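PDB 3GYB: transcriptional regulators (LACI-FAMILY TRANSCRIPTIONAL REGULATORY PROTEIN) from Corynebacterium glutamicum, which probably binds cis-regulatory DNA as a LacI-family transcriptional regulator and binds a magnesium ion. Local coordinates for residues Asp13-Pro18 with Leu38-Ser43; Asn17-Asp22 with Gly210-Pro215; Gly63-Gln68 with Val83-Arg88; Asn100-Gly105 with Leu132-Ser137; Leu124-Gly129 with Gly156-His161. All blocks are in the same frame, centred on the assembly; numbering follows the deposited sequence.

The five contacts spread over a two-lobed periplasmic-binding-protein-like chain. Contacts 1 and 3 lie in the lobe built on strands 7-12, 37-41, 63-67 and 82-85; contact 5 lies in the other lobe, and contact 2 spans the cleft and holds the magnesium ion through the backbone O of D212. Contacts 1 and 2 share N17 and P18, their centres about 12 Å apart. W19 of contact 2 rests on A67 and G86 of contact 3, Y211 makes a cation-pi contact with R134 of contact 4, and R133 there reaches back to R88 O of contact 3. Contact 5 touches contact 4 through L132 and F135; its A158 side chain is about 7 Å from that of D212.

Contact 1: residues Asp13-Pro18 with Leu38-Ser43; sequences DDYSNP and LSVIDS
Y15 drives its ring at V40 while S43 holds the backbone oxygen of D13. CG leaves CB of Y15 anti to the carbonyl carbon (chi1 -80°), which sends the ring toward V40. It slants past D42: CD2 lies 4.0 Å from D42 OD2, and CE2 is as far from D42 CB. Further out, CZ is 3.8 Å from V40 CG1, and OH comes to 3.1 Å from that same methyl. V40 points at the ring from the opposite direction, and the buried hydroxyl has no polar partner in the model. The two segments belong to a beta-alpha-beta crossover: strand 7-12 ends in the 13-18 loop, helix 21-31 follows, and strand 37-41 returns beside the first. Within the loop D14 OD1 accepts from S16 N, an Asx turn inside a type I turn. D13 O is gripped twice, by S43 OG at 2.8 Å and S43 N at 3.2 Å, from opposite faces of its plane. A water accepts a hydrogen bond from Y15 N and donates one to D42 OD2, which T45 OG1 also meets, while D42 OD1 is held by S46 N. In the dimer F20 of the second subunit meets the Y15 ring edge-to-face.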
# COMPACT_ATOMS: atom_id res chain seq x y z
N ASP A 13 7.89 -2.31 8.47
CA ASP A 13 6.95 -2.93 9.39
C ASP A 13 5.75 -3.63 8.79
O ASP A 13 5.48 -4.79 9.10
CB ASP A 13 6.40 -1.89 10.38
CG ASP A 13 7.40 -1.51 11.44
OD1 ASP A 13 7.98 -2.43 12.06
OD2 ASP A 13 7.60 -0.30 11.67
N ASP A 14 5.05 -2.94 7.90
CA ASP A 14 3.81 -3.47 7.35
C ASP A 14 3.57 -3.06 5.90
O ASP A 14 3.58 -1.87 5.58
CB ASP A 14 2.70 -2.96 8.27
CG ASP A 14 1.33 -3.46 7.91
OD1 ASP A 14 1.17 -4.16 6.89
OD2 ASP A 14 0.39 -3.14 8.67
N TYR A 15 3.35 -4.03 5.02
CA TYR A 15 3.09 -3.74 3.61
C TYR A 15 1.81 -2.92 3.42
O TYR A 15 1.63 -2.27 2.39
CB TYR A 15 3.00 -5.05 2.81
CG TYR A 15 4.34 -5.65 2.47
CD1 TYR A 15 5.19 -5.02 1.57
CD2 TYR A 15 4.77 -6.83 3.07
CE1 TYR A 15 6.44 -5.54 1.26
CE2 TYR A 15 6.03 -7.37 2.78
CZ TYR A 15 6.86 -6.71 1.87
OH TYR A 15 8.10 -7.22 1.58
N SER A 16 0.93 -2.96 4.42
CA SER A 16 -0.34 -2.23 4.37
C SER A 16 -0.19 -0.72 4.54
O SER A 16 -1.13 0.03 4.26
CB SER A 16 -1.29 -2.77 5.45
OG SER A 16 -1.64 -4.13 5.19
N ASN A 17 0.97 -0.28 5.00
CA ASN A 17 1.25 1.15 5.18
C ASN A 17 2.30 1.51 4.13
O ASN A 17 3.49 1.27 4.33
CB ASN A 17 1.78 1.41 6.59
CG ASN A 17 2.09 2.88 6.84
OD1 ASN A 17 1.80 3.73 6.00
ND2 ASN A 17 2.68 3.18 7.99
N PRO A 18 1.87 2.09 3.00
CA PRO A 18 2.73 2.49 1.87
C PRO A 18 3.67 3.67 2.06
O PRO A 18 4.15 4.22 1.08
CB PRO A 18 1.72 2.74 0.76
CG PRO A 18 0.58 3.35 1.50
CD PRO A 18 0.46 2.45 2.72
N LEU A 38 18.10 -5.43 -3.86
CA LEU A 38 17.38 -5.28 -2.60
C LEU A 38 16.33 -6.34 -2.34
O LEU A 38 15.69 -6.82 -3.26
CB LEU A 38 16.68 -3.92 -2.58
CG LEU A 38 17.44 -2.68 -3.06
CD1 LEU A 38 16.52 -1.48 -3.00
CD2 LEU A 38 18.67 -2.46 -2.19
N SER A 39 16.15 -6.68 -1.07
CA SER A 39 15.13 -7.65 -0.67
C SER A 39 14.50 -7.09 0.60
O SER A 39 15.20 -6.56 1.47
CB SER A 39 15.73 -9.03 -0.41
OG SER A 39 14.70 -9.99 -0.27
N VAL A 40 13.18 -7.21 0.71
CA VAL A 40 12.46 -6.68 1.85
C VAL A 40 12.04 -7.70 2.90
O VAL A 40 11.59 -8.80 2.59
CB VAL A 40 11.19 -5.92 1.38
CG1 VAL A 40 10.39 -5.43 2.57
CG2 VAL A 40 11.60 -4.74 0.50
N ILE A 41 12.21 -7.31 4.16
CA ILE A 41 11.85 -8.12 5.32
C ILE A 41 10.84 -7.27 6.09
O ILE A 41 11.09 -6.10 6.34
CB ILE A 41 13.08 -8.37 6.22
CG1 ILE A 41 14.14 -9.19 5.47
CG2 ILE A 41 12.66 -9.07 7.52
CD1 ILE A 41 13.74 -10.62 5.18
N ASP A 42 9.69 -7.84 6.45
CA ASP A 42 8.71 -7.06 7.19
C ASP A 42 8.67 -7.54 8.64
O ASP A 42 9.44 -8.42 9.02
CB ASP A 42 7.33 -7.14 6.52
CG ASP A 42 6.56 -8.40 6.89
OD1 ASP A 42 7.19 -9.40 7.27
OD2 ASP A 42 5.31 -8.38 6.77
N SER A 43 7.80 -6.96 9.45
CA SER A 43 7.73 -7.37 10.85
C SER A 43 6.52 -8.24 11.18
O SER A 43 6.34 -8.65 12.32
CB SER A 43 7.72 -6.13 11.76
OG SER A 43 6.49 -5.44 11.65
O HOH W 1 3.20 -6.68 6.27

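Contact 2: residues Asn17-Asp22 with Gly210-Pro215; sequences NPWFID and GYDNTP. With MG (magnesium ion), chain C.
W19 and D212 meet where CB of the tryptophan lies 3.4 Å from D212 OD2. A chi1 of 81° sets CG between the backbone N and the carbonyl carbon and takes the indole away from D212, leaving CB as the atom in contact. N17 has its CG anti to the backbone N (chi1 180°), which carries both ends of the amide to water: water 2 donates to OD1 at 2.6 Å, and water 3 accepts from ND2. Both waters also donate to D212 OD2, water 3 at 2.6 Å, making a two-water bridge in place of a direct bond. The two segments belong to opposite lobes of a periplasmic-binding-protein-like fold and close on its cleft, the region where LacI relatives hold their effectors. Here the cleft holds magnesium, bound by D212 O at 2.2 Å, by waters 4, 5 and 7, and by D229 and S231. The D212 carboxylate is not a ligand. Water 4 donates to W19 O at 2.7 Å. In D22, CG between the backbone N and the carbonyl carbon (chi1 60°) brings the carboxylate into the second shell: OD2 is 4.0 Å from the metal and close to metal-bound water 5, and OD1 is hydrogen-bonded to S231 OG. Away from the ion, P18 CG packs 3.9 Å from T214 CB, while T214 OG1 caps A217 N, and P18 CB lies 4.0 Å from P215 CD.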
# COMPACT_ATOMS: atom_id res chain seq x y z
N ASN A 17 0.97 -0.28 5.00
CA ASN A 17 1.25 1.15 5.18
C ASN A 17 2.30 1.51 4.13
O ASN A 17 3.49 1.27 4.33
CB ASN A 17 1.78 1.41 6.59
CG ASN A 17 2.09 2.88 6.84
OD1 ASN A 17 1.80 3.73 6.00
ND2 ASN A 17 2.68 3.18 7.99
N PRO A 18 1.87 2.09 3.00
CA PRO A 18 2.73 2.49 1.87
C PRO A 18 3.67 3.67 2.06
O PRO A 18 4.15 4.22 1.08
CB PRO A 18 1.72 2.74 0.76
CG PRO A 18 0.58 3.35 1.50
CD PRO A 18 0.46 2.45 2.72
N TRP A 19 3.96 4.04 3.30
CA TRP A 19 4.86 5.16 3.55
C TRP A 19 6.27 4.92 2.98
O TRP A 19 6.96 5.86 2.57
CB TRP A 19 5.00 5.41 5.06
CG TRP A 19 5.98 4.49 5.73
CD1 TRP A 19 5.77 3.19 6.11
CD2 TRP A 19 7.36 4.77 6.01
NE1 TRP A 19 6.93 2.65 6.61
CE2 TRP A 19 7.92 3.59 6.56
CE3 TRP A 19 8.17 5.90 5.85
CZ2 TRP A 19 9.27 3.52 6.95
CZ3 TRP A 19 9.51 5.82 6.24
CH2 TRP A 19 10.04 4.64 6.78
N PHE A 20 6.67 3.66 2.94
CA PHE A 20 8.00 3.24 2.49
C PHE A 20 8.22 3.09 0.99
O PHE A 20 9.36 2.99 0.54
CB PHE A 20 8.34 1.91 3.16
CG PHE A 20 7.49 0.77 2.65
CD1 PHE A 20 7.88 0.06 1.52
CD2 PHE A 20 6.28 0.47 3.25
CE1 PHE A 20 7.06 -0.94 0.99
CE2 PHE A 20 5.45 -0.53 2.73
CZ PHE A 20 5.84 -1.23 1.60
N ILE A 21 7.14 3.05 0.22
CA ILE A 21 7.27 2.83 -1.22
C ILE A 21 8.23 3.75 -1.97
O ILE A 21 9.15 3.25 -2.64
CB ILE A 21 5.89 2.83 -1.90
CG1 ILE A 21 5.05 1.66 -1.34
CG2 ILE A 21 6.04 2.67 -3.41
CD1 ILE A 21 3.68 1.51 -1.97
N ASP A 22 8.06 5.06 -1.89
CA ASP A 22 8.99 5.92 -2.62
C ASP A 22 10.36 6.02 -1.93
O ASP A 22 11.33 6.48 -2.53
CB ASP A 22 8.40 7.31 -2.90
CG ASP A 22 8.02 8.08 -1.66
OD1 ASP A 22 8.60 7.83 -0.59
OD2 ASP A 22 7.14 8.97 -1.77
N GLY A 210 -2.98 14.51 7.12
CA GLY A 210 -2.19 13.33 7.42
C GLY A 210 -0.70 13.61 7.46
O GLY A 210 -0.28 14.76 7.62
N TYR A 211 0.10 12.57 7.29
CA TYR A 211 1.56 12.69 7.33
C TYR A 211 2.15 11.50 6.59
O TYR A 211 1.78 10.36 6.85
CB TYR A 211 2.03 12.67 8.80
CG TYR A 211 3.38 13.32 9.08
CD1 TYR A 211 3.48 14.37 9.99
CD2 TYR A 211 4.54 12.86 8.47
CE1 TYR A 211 4.72 14.94 10.29
CE2 TYR A 211 5.79 13.43 8.77
CZ TYR A 211 5.86 14.46 9.68
OH TYR A 211 7.09 15.03 9.98
N ASP A 212 3.04 11.79 5.64
CA ASP A 212 3.76 10.81 4.81
C ASP A 212 3.64 11.04 3.31
O ASP A 212 4.53 10.67 2.57
CB ASP A 212 3.30 9.36 5.06
CG ASP A 212 3.76 8.80 6.39
OD1 ASP A 212 4.62 9.44 7.04
OD2 ASP A 212 3.27 7.72 6.77
N ASN A 213 2.56 11.66 2.85
CA ASN A 213 2.35 11.84 1.42
C ASN A 213 2.51 10.51 0.69
O ASN A 213 3.28 10.38 -0.27
CB ASN A 213 3.30 12.87 0.80
CG ASN A 213 2.92 13.19 -0.64
OD1 ASN A 213 1.73 13.34 -0.94
ND2 ASN A 213 3.90 13.29 -1.53
N THR A 214 1.78 9.51 1.19
CA THR A 214 1.78 8.17 0.62
C THR A 214 1.14 8.25 -0.76
O THR A 214 0.48 9.24 -1.09
CB THR A 214 0.88 7.23 1.45
OG1 THR A 214 -0.42 7.82 1.57
CG2 THR A 214 1.46 6.97 2.82
N PRO A 215 1.33 7.21 -1.58
CA PRO A 215 0.73 7.22 -2.92
C PRO A 215 -0.79 7.33 -2.80
O PRO A 215 -1.45 7.94 -3.64
CB PRO A 215 1.17 5.88 -3.50
CG PRO A 215 2.52 5.68 -2.88
CD PRO A 215 2.27 6.09 -1.43
MG MG C . 6.56 10.11 2.07
O HOH W 2 0.94 6.20 6.26
O HOH W 3 3.67 5.79 8.47
O HOH W 4 6.48 8.34 3.39
O HOH W 5 5.65 9.17 0.26
O HOH W 6 6.91 11.84 -1.65
O HOH W 7 6.78 11.94 0.91

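Contact 3: residues Gly63-Gln68 with Val83-Arg88; sequences GIIIAQ and VIAGTR
I65 and V83 stand side by side, pointing the same way, on the tight side of a parallel strand pair. I65 CD1 lies 4.0 Å from V83 CB, and I65 CG2 lies 3.9 Å from A85 CB. Helix 231-246 covers this face, with L242 on both I65 and V83. The axes of strands 63-67 and 83-85 are 32° apart, and three bonds zip the backbones. V83 N meets I64 O at 3.1 Å, almost end-on to the carbonyl; I66 N reaches V83 O at 2.8 Å; A85 N reaches I66 O at 2.9 Å from well above the carbonyl plane. CA-H...O contacts at I65, I84 and A67 fill the steps between them.

The other face is slacker. I66 and I84, both partly exposed, approach no closer than 4.4 Å between I66 CB and I84 CG1, although I84 CG2 touches I66 O and helix 52-57 reaches I66 through I53. Past the strand ends the chains part, and T87 CG2 keeps only a light touch on Q68 O at 3.7 Å, while T87 OG1 is hydrogen-bonded to R133 NH2. Parallel strands with helices on both faces belong to the alpha/beta sandwich of a periplasmic-binding-protein-like lobe.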
# COMPACT_ATOMS: atom_id res chain seq x y z
N GLY A 63 24.82 -5.03 3.46
CA GLY A 63 24.36 -3.93 4.28
C GLY A 63 22.88 -4.07 4.59
O GLY A 63 22.19 -4.87 3.95
N ILE A 64 22.39 -3.30 5.55
CA ILE A 64 20.99 -3.37 5.94
C ILE A 64 20.39 -1.99 6.17
O ILE A 64 20.99 -1.15 6.83
CB ILE A 64 20.83 -4.18 7.26
CG1 ILE A 64 21.39 -5.59 7.08
CG2 ILE A 64 19.36 -4.24 7.67
CD1 ILE A 64 21.52 -6.36 8.39
N ILE A 65 19.21 -1.75 5.61
CA ILE A 65 18.52 -0.49 5.83
C ILE A 65 17.40 -0.87 6.79
O ILE A 65 16.57 -1.73 6.47
CB ILE A 65 17.90 0.09 4.53
CG1 ILE A 65 19.01 0.52 3.56
CG2 ILE A 65 17.00 1.27 4.88
CD1 ILE A 65 19.85 1.70 4.06
N ILE A 66 17.38 -0.25 7.96
CA ILE A 66 16.34 -0.54 8.94
C ILE A 66 15.30 0.57 8.93
O ILE A 66 15.55 1.67 9.43
CB ILE A 66 16.92 -0.68 10.36
CG1 ILE A 66 17.98 -1.78 10.37
CG2 ILE A 66 15.81 -1.00 11.35
CD1 ILE A 66 18.69 -1.92 11.70
N ALA A 67 14.15 0.29 8.33
CA ALA A 67 13.07 1.27 8.25
C ALA A 67 11.89 0.78 9.08
O ALA A 67 10.73 0.99 8.72
CB ALA A 67 12.67 1.48 6.80
N GLN A 68 12.21 0.11 10.18
CA GLN A 68 11.23 -0.43 11.12
C GLN A 68 11.36 0.31 12.44
O GLN A 68 12.40 0.90 12.73
CB GLN A 68 11.49 -1.92 11.38
CG GLN A 68 11.00 -2.89 10.31
CD GLN A 68 11.37 -4.33 10.63
OE1 GLN A 68 10.96 -5.26 9.92
NE2 GLN A 68 12.15 -4.52 11.69
N VAL A 83 21.90 1.35 8.33
CA VAL A 83 21.44 2.72 8.45
C VAL A 83 19.97 2.65 8.79
O VAL A 83 19.23 1.86 8.21
CB VAL A 83 21.59 3.50 7.12
CG1 VAL A 83 20.87 4.84 7.21
CG2 VAL A 83 23.07 3.73 6.81
N ILE A 84 19.55 3.46 9.76
CA ILE A 84 18.16 3.51 10.16
C ILE A 84 17.54 4.61 9.30
O ILE A 84 18.02 5.75 9.29
CB ILE A 84 18.02 3.85 11.66
CG1 ILE A 84 18.70 2.75 12.49
CG2 ILE A 84 16.56 3.97 12.05
CD1 ILE A 84 18.81 3.07 13.96
N ALA A 85 16.47 4.28 8.57
CA ALA A 85 15.82 5.24 7.68
C ALA A 85 14.35 5.46 7.99
O ALA A 85 13.60 4.52 8.25
CB ALA A 85 15.98 4.78 6.24
N GLY A 86 13.94 6.73 7.95
CA GLY A 86 12.54 7.05 8.20
C GLY A 86 12.24 7.33 9.65
O GLY A 86 11.23 7.97 9.97
N THR A 87 13.09 6.84 10.54
CA THR A 87 12.91 7.05 11.97
C THR A 87 14.26 7.06 12.67
O THR A 87 15.31 7.07 12.01
CB THR A 87 12.03 5.93 12.59
OG1 THR A 87 11.80 6.22 13.98
CG2 THR A 87 12.71 4.58 12.46
N ARG A 88 14.24 7.07 13.99
CA ARG A 88 15.45 7.10 14.80
C ARG A 88 15.07 7.18 16.27
O ARG A 88 13.92 7.47 16.61
CB ARG A 88 16.30 8.32 14.43
CG ARG A 88 15.52 9.62 14.45
CD ARG A 88 16.40 10.85 14.25
NE ARG A 88 17.35 10.69 13.15
CZ ARG A 88 17.74 11.68 12.36
NH1 ARG A 88 17.25 12.90 12.53
NH2 ARG A 88 18.63 11.46 11.40

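Contact 4: residues Asn100-Gly105 with Leu132-Ser137; sequences NDDFRG and LRRFES
The first turn of helix 102-115 lies against helix 129-144, with the CA atoms of F103 and S137 5.1 Å apart. The motif is a buried salt-bridge network: D102, at the start of its helix, sits between two consecutive arginines. R134 comes with an extended chain and grips OD1 with NE at 2.8 Å and NH2 at 2.9 Å, both from the same face of the carboxylate and both with OD1 in the plane of the guanidinium. R133 takes the other oxygen, OD2, with NE at 3.0 Å and NH2 at 3.2 Å, its guanidinium nearly coplanar with the carboxylate. A bend at chi3 (-74°) turns the R133 tip to that oxygen, and four N-H groups, two on each oxygen, would fix the rotation of the carboxylate. The arrangement would probably favour an ionised aspartate. R133 NH1 also bonds R88 O, and R134 lies in a cation-pi contact with Y211, beside the metal site. Just before the helix, D101 is the N-cap and its OD1 accepts from R104 N. R133 CB lies over one face of the F103 ring, a CH-pi contact, and F103 CZ lies 3.6 Å from R133 CG; E136 OE1 approaches the ring edge in its plane, 3.9 Å from CE1. S137 OG donates to F103 O at 2.6 Å, in the carbonyl plane on a lone pair, at a C=O...O angle of 131°.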
# COMPACT_ATOMS: atom_id res chain seq x y z
N ASN A 100 13.23 12.56 8.54
CA ASN A 100 12.75 13.92 8.44
C ASN A 100 12.61 14.42 9.87
O ASN A 100 12.70 13.64 10.82
CB ASN A 100 11.40 13.97 7.71
CG ASN A 100 10.22 13.69 8.61
OD1 ASN A 100 10.25 12.78 9.45
ND2 ASN A 100 9.15 14.45 8.43
N ASP A 101 12.41 15.73 10.03
CA ASP A 101 12.24 16.31 11.35
C ASP A 101 10.77 16.19 11.72
O ASP A 101 9.95 16.99 11.27
CB ASP A 101 12.65 17.78 11.32
CG ASP A 101 12.67 18.41 12.69
OD1 ASP A 101 11.90 17.96 13.57
OD2 ASP A 101 13.45 19.36 12.88
N ASP A 102 10.43 15.19 12.53
CA ASP A 102 9.05 14.96 12.95
C ASP A 102 8.47 16.09 13.78
O ASP A 102 7.28 16.38 13.71
CB ASP A 102 8.94 13.65 13.74
CG ASP A 102 9.07 12.43 12.86
OD1 ASP A 102 8.31 12.34 11.87
OD2 ASP A 102 9.92 11.57 13.16
N PHE A 103 9.32 16.72 14.60
CA PHE A 103 8.84 17.82 15.42
C PHE A 103 8.38 18.95 14.51
O PHE A 103 7.31 19.52 14.71
CB PHE A 103 9.95 18.29 16.36
CG PHE A 103 10.34 17.27 17.38
CD1 PHE A 103 9.43 16.85 18.34
CD2 PHE A 103 11.62 16.71 17.38
CE1 PHE A 103 9.78 15.89 19.29
CE2 PHE A 103 11.98 15.75 18.32
CZ PHE A 103 11.06 15.34 19.28
N ARG A 104 9.19 19.27 13.51
CA ARG A 104 8.86 20.33 12.56
C ARG A 104 7.62 19.97 11.74
O ARG A 104 6.73 20.80 11.54
CB ARG A 104 10.05 20.59 11.64
CG ARG A 104 9.79 21.59 10.52
CD ARG A 104 9.32 22.94 11.06
NE ARG A 104 9.12 23.90 9.97
CZ ARG A 104 8.37 24.99 10.07
NH1 ARG A 104 7.73 25.26 11.20
NH2 ARG A 104 8.24 25.80 9.02
N GLY A 105 7.58 18.73 11.25
CA GLY A 105 6.45 18.29 10.45
C GLY A 105 5.13 18.41 11.18
O GLY A 105 4.14 18.90 10.63
N LEU A 132 5.48 9.25 18.66
CA LEU A 132 5.65 9.97 19.92
C LEU A 132 6.12 11.39 19.67
O LEU A 132 5.62 12.33 20.28
CB LEU A 132 6.64 9.23 20.82
CG LEU A 132 6.04 8.26 21.84
CD1 LEU A 132 5.30 7.14 21.14
CD2 LEU A 132 7.15 7.70 22.73
N ARG A 133 7.08 11.54 18.76
CA ARG A 133 7.61 12.86 18.43
C ARG A 133 6.51 13.75 17.85
O ARG A 133 6.41 14.93 18.21
CB ARG A 133 8.76 12.73 17.43
CG ARG A 133 10.04 12.13 18.02
CD ARG A 133 11.22 12.28 17.06
NE ARG A 133 11.15 11.36 15.93
CZ ARG A 133 11.52 10.09 15.97
NH1 ARG A 133 12.00 9.57 17.10
NH2 ARG A 133 11.44 9.33 14.88
N ARG A 134 5.69 13.20 16.96
CA ARG A 134 4.62 13.98 16.36
C ARG A 134 3.57 14.37 17.39
O ARG A 134 2.98 15.44 17.31
CB ARG A 134 4.00 13.20 15.20
CG ARG A 134 4.99 13.03 14.05
CD ARG A 134 4.50 12.11 12.95
NE ARG A 134 5.62 11.72 12.09
CZ ARG A 134 5.54 10.83 11.11
NH1 ARG A 134 4.40 10.21 10.85
NH2 ARG A 134 6.63 10.53 10.40
N PHE A 135 3.34 13.49 18.37
CA PHE A 135 2.38 13.76 19.43
C PHE A 135 2.92 14.87 20.32
O PHE A 135 2.19 15.80 20.68
CB PHE A 135 2.12 12.50 20.27
CG PHE A 135 1.57 12.79 21.63
CD1 PHE A 135 0.25 13.21 21.79
CD2 PHE A 135 2.38 12.69 22.76
CE1 PHE A 135 -0.26 13.53 23.06
CE2 PHE A 135 1.89 13.01 24.03
CZ PHE A 135 0.57 13.43 24.17
N GLU A 136 4.19 14.77 20.69
CA GLU A 136 4.80 15.77 21.55
C GLU A 136 4.80 17.15 20.89
O GLU A 136 4.52 18.16 21.54
CB GLU A 136 6.23 15.35 21.91
CG GLU A 136 6.29 14.06 22.71
CD GLU A 136 7.69 13.70 23.14
OE1 GLU A 136 8.59 13.63 22.27
OE2 GLU A 136 7.90 13.49 24.35
N SER A 137 5.11 17.19 19.60
CA SER A 137 5.12 18.45 18.87
C SER A 137 3.70 18.99 18.75
O SER A 137 3.48 20.20 18.85
CB SER A 137 5.75 18.27 17.49
OG SER A 137 5.74 19.49 16.77

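Contact 5: residues Leu124-Gly129 with Gly156-His161; sequences LRVGSG and GPAVEH
The flat groups that meet are peptide units, not rings: the carbonyl of G156 faces the amide of G127. G127 N donates to G156 O at 3.0 Å and 172°, nearly straight, with the donor tilted 22° out of the carbonyl plane. V126 CG1 sits beside the same oxygen, 3.7 Å from G156 O, and also touches the next peptide, 3.8 Å from A158 N. With CG1 anti to the backbone N (chi1 174°), V126 turns this methyl to the G156-A158 backbone, while CG2 lies 4.0 Å from A158 CB. The touching residues of both segments lie in loops of one lobe: 124-129 runs from strand 121-124 into helix 129-144, where S128 OG caps G131 N, and 156-161 leads into helix 160-173. V126 and A158 both touch N184, and I186 lies against A158, so the apolar patch continues toward helix 185-198. Across the pair the chemistry is spare: a single main-chain hydrogen bond joins the two loops, and a valine and an alanine fill in behind it. No charged group of either segment takes part, which implies that its hold rests on backbone shape and apolar fit.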
# COMPACT_ATOMS: atom_id res chain seq x y z
N LEU A 124 -4.67 12.10 16.21
CA LEU A 124 -4.79 10.65 16.26
C LEU A 124 -3.36 10.15 16.36
O LEU A 124 -2.59 10.27 15.41
CB LEU A 124 -5.45 10.10 15.00
CG LEU A 124 -6.93 10.44 14.86
CD1 LEU A 124 -7.46 9.94 13.52
CD2 LEU A 124 -7.69 9.80 16.02
N ARG A 125 -2.99 9.60 17.51
CA ARG A 125 -1.61 9.16 17.68
C ARG A 125 -1.29 7.71 17.36
O ARG A 125 -2.16 6.86 17.23
CB ARG A 125 -1.13 9.49 19.10
CG ARG A 125 -1.96 8.92 20.22
CD ARG A 125 -1.52 9.47 21.59
NE ARG A 125 -0.08 9.31 21.82
CZ ARG A 125 0.51 9.52 23.00
NH1 ARG A 125 -0.21 9.90 24.05
NH2 ARG A 125 1.82 9.35 23.12
N VAL A 126 0.01 7.47 17.21
CA VAL A 126 0.58 6.16 16.91
C VAL A 126 1.69 5.94 17.93
O VAL A 126 2.38 6.88 18.32
CB VAL A 126 1.17 6.13 15.48
CG1 VAL A 126 1.88 4.82 15.23
CG2 VAL A 126 0.06 6.34 14.46
N GLY A 127 1.87 4.69 18.37
CA GLY A 127 2.87 4.40 19.39
C GLY A 127 4.33 4.25 18.97
O GLY A 127 5.15 3.80 19.77
N SER A 128 4.66 4.63 17.75
CA SER A 128 6.04 4.51 17.27
C SER A 128 6.91 5.67 17.74
O SER A 128 6.42 6.62 18.34
CB SER A 128 6.05 4.47 15.75
OG SER A 128 5.53 5.68 15.23
N GLY A 129 8.21 5.57 17.44
CA GLY A 129 9.13 6.63 17.82
C GLY A 129 8.76 7.92 17.12
O GLY A 129 8.79 9.00 17.72
N GLY A 156 -1.02 1.95 19.76
CA GLY A 156 -0.73 0.78 18.95
C GLY A 156 -0.09 1.16 17.63
O GLY A 156 0.31 2.31 17.44
N PRO A 157 0.03 0.21 16.69
CA PRO A 157 0.63 0.48 15.38
C PRO A 157 -0.30 1.23 14.44
O PRO A 157 -1.52 1.25 14.63
CB PRO A 157 0.95 -0.92 14.87
CG PRO A 157 -0.21 -1.71 15.39
CD PRO A 157 -0.34 -1.21 16.82
N ALA A 158 0.29 1.85 13.42
CA ALA A 158 -0.48 2.60 12.45
C ALA A 158 -1.19 1.65 11.49
O ALA A 158 -0.56 1.03 10.63
CB ALA A 158 0.44 3.52 11.67
N VAL A 159 -2.50 1.54 11.65
CA VAL A 159 -3.31 0.68 10.80
C VAL A 159 -4.62 1.40 10.50
O VAL A 159 -5.14 2.14 11.33
CB VAL A 159 -3.61 -0.68 11.47
CG1 VAL A 159 -2.34 -1.51 11.54
CG2 VAL A 159 -4.19 -0.47 12.85
N GLU A 160 -5.15 1.18 9.30
CA GLU A 160 -6.38 1.84 8.89
C GLU A 160 -7.57 1.53 9.79
O GLU A 160 -8.31 2.43 10.16
CB GLU A 160 -6.72 1.46 7.44
CG GLU A 160 -7.99 2.11 6.87
CD GLU A 160 -9.27 1.45 7.33
OE1 GLU A 160 -9.27 0.22 7.55
OE2 GLU A 160 -10.30 2.15 7.44
N HIS A 161 -7.75 0.27 10.15
CA HIS A 161 -8.90 -0.08 10.97
C HIS A 161 -8.94 0.68 12.29
O HIS A 161 -10.01 1.14 12.70
CB HIS A 161 -8.95 -1.58 11.26
CG HIS A 161 -10.22 -2.01 11.92
ND1 HIS A 161 -11.42 -2.06 11.25
CD2 HIS A 161 -10.50 -2.34 13.20
CE1 HIS A 161 -12.38 -2.40 12.09
NE2 HIS A 161 -11.85 -2.57 13.28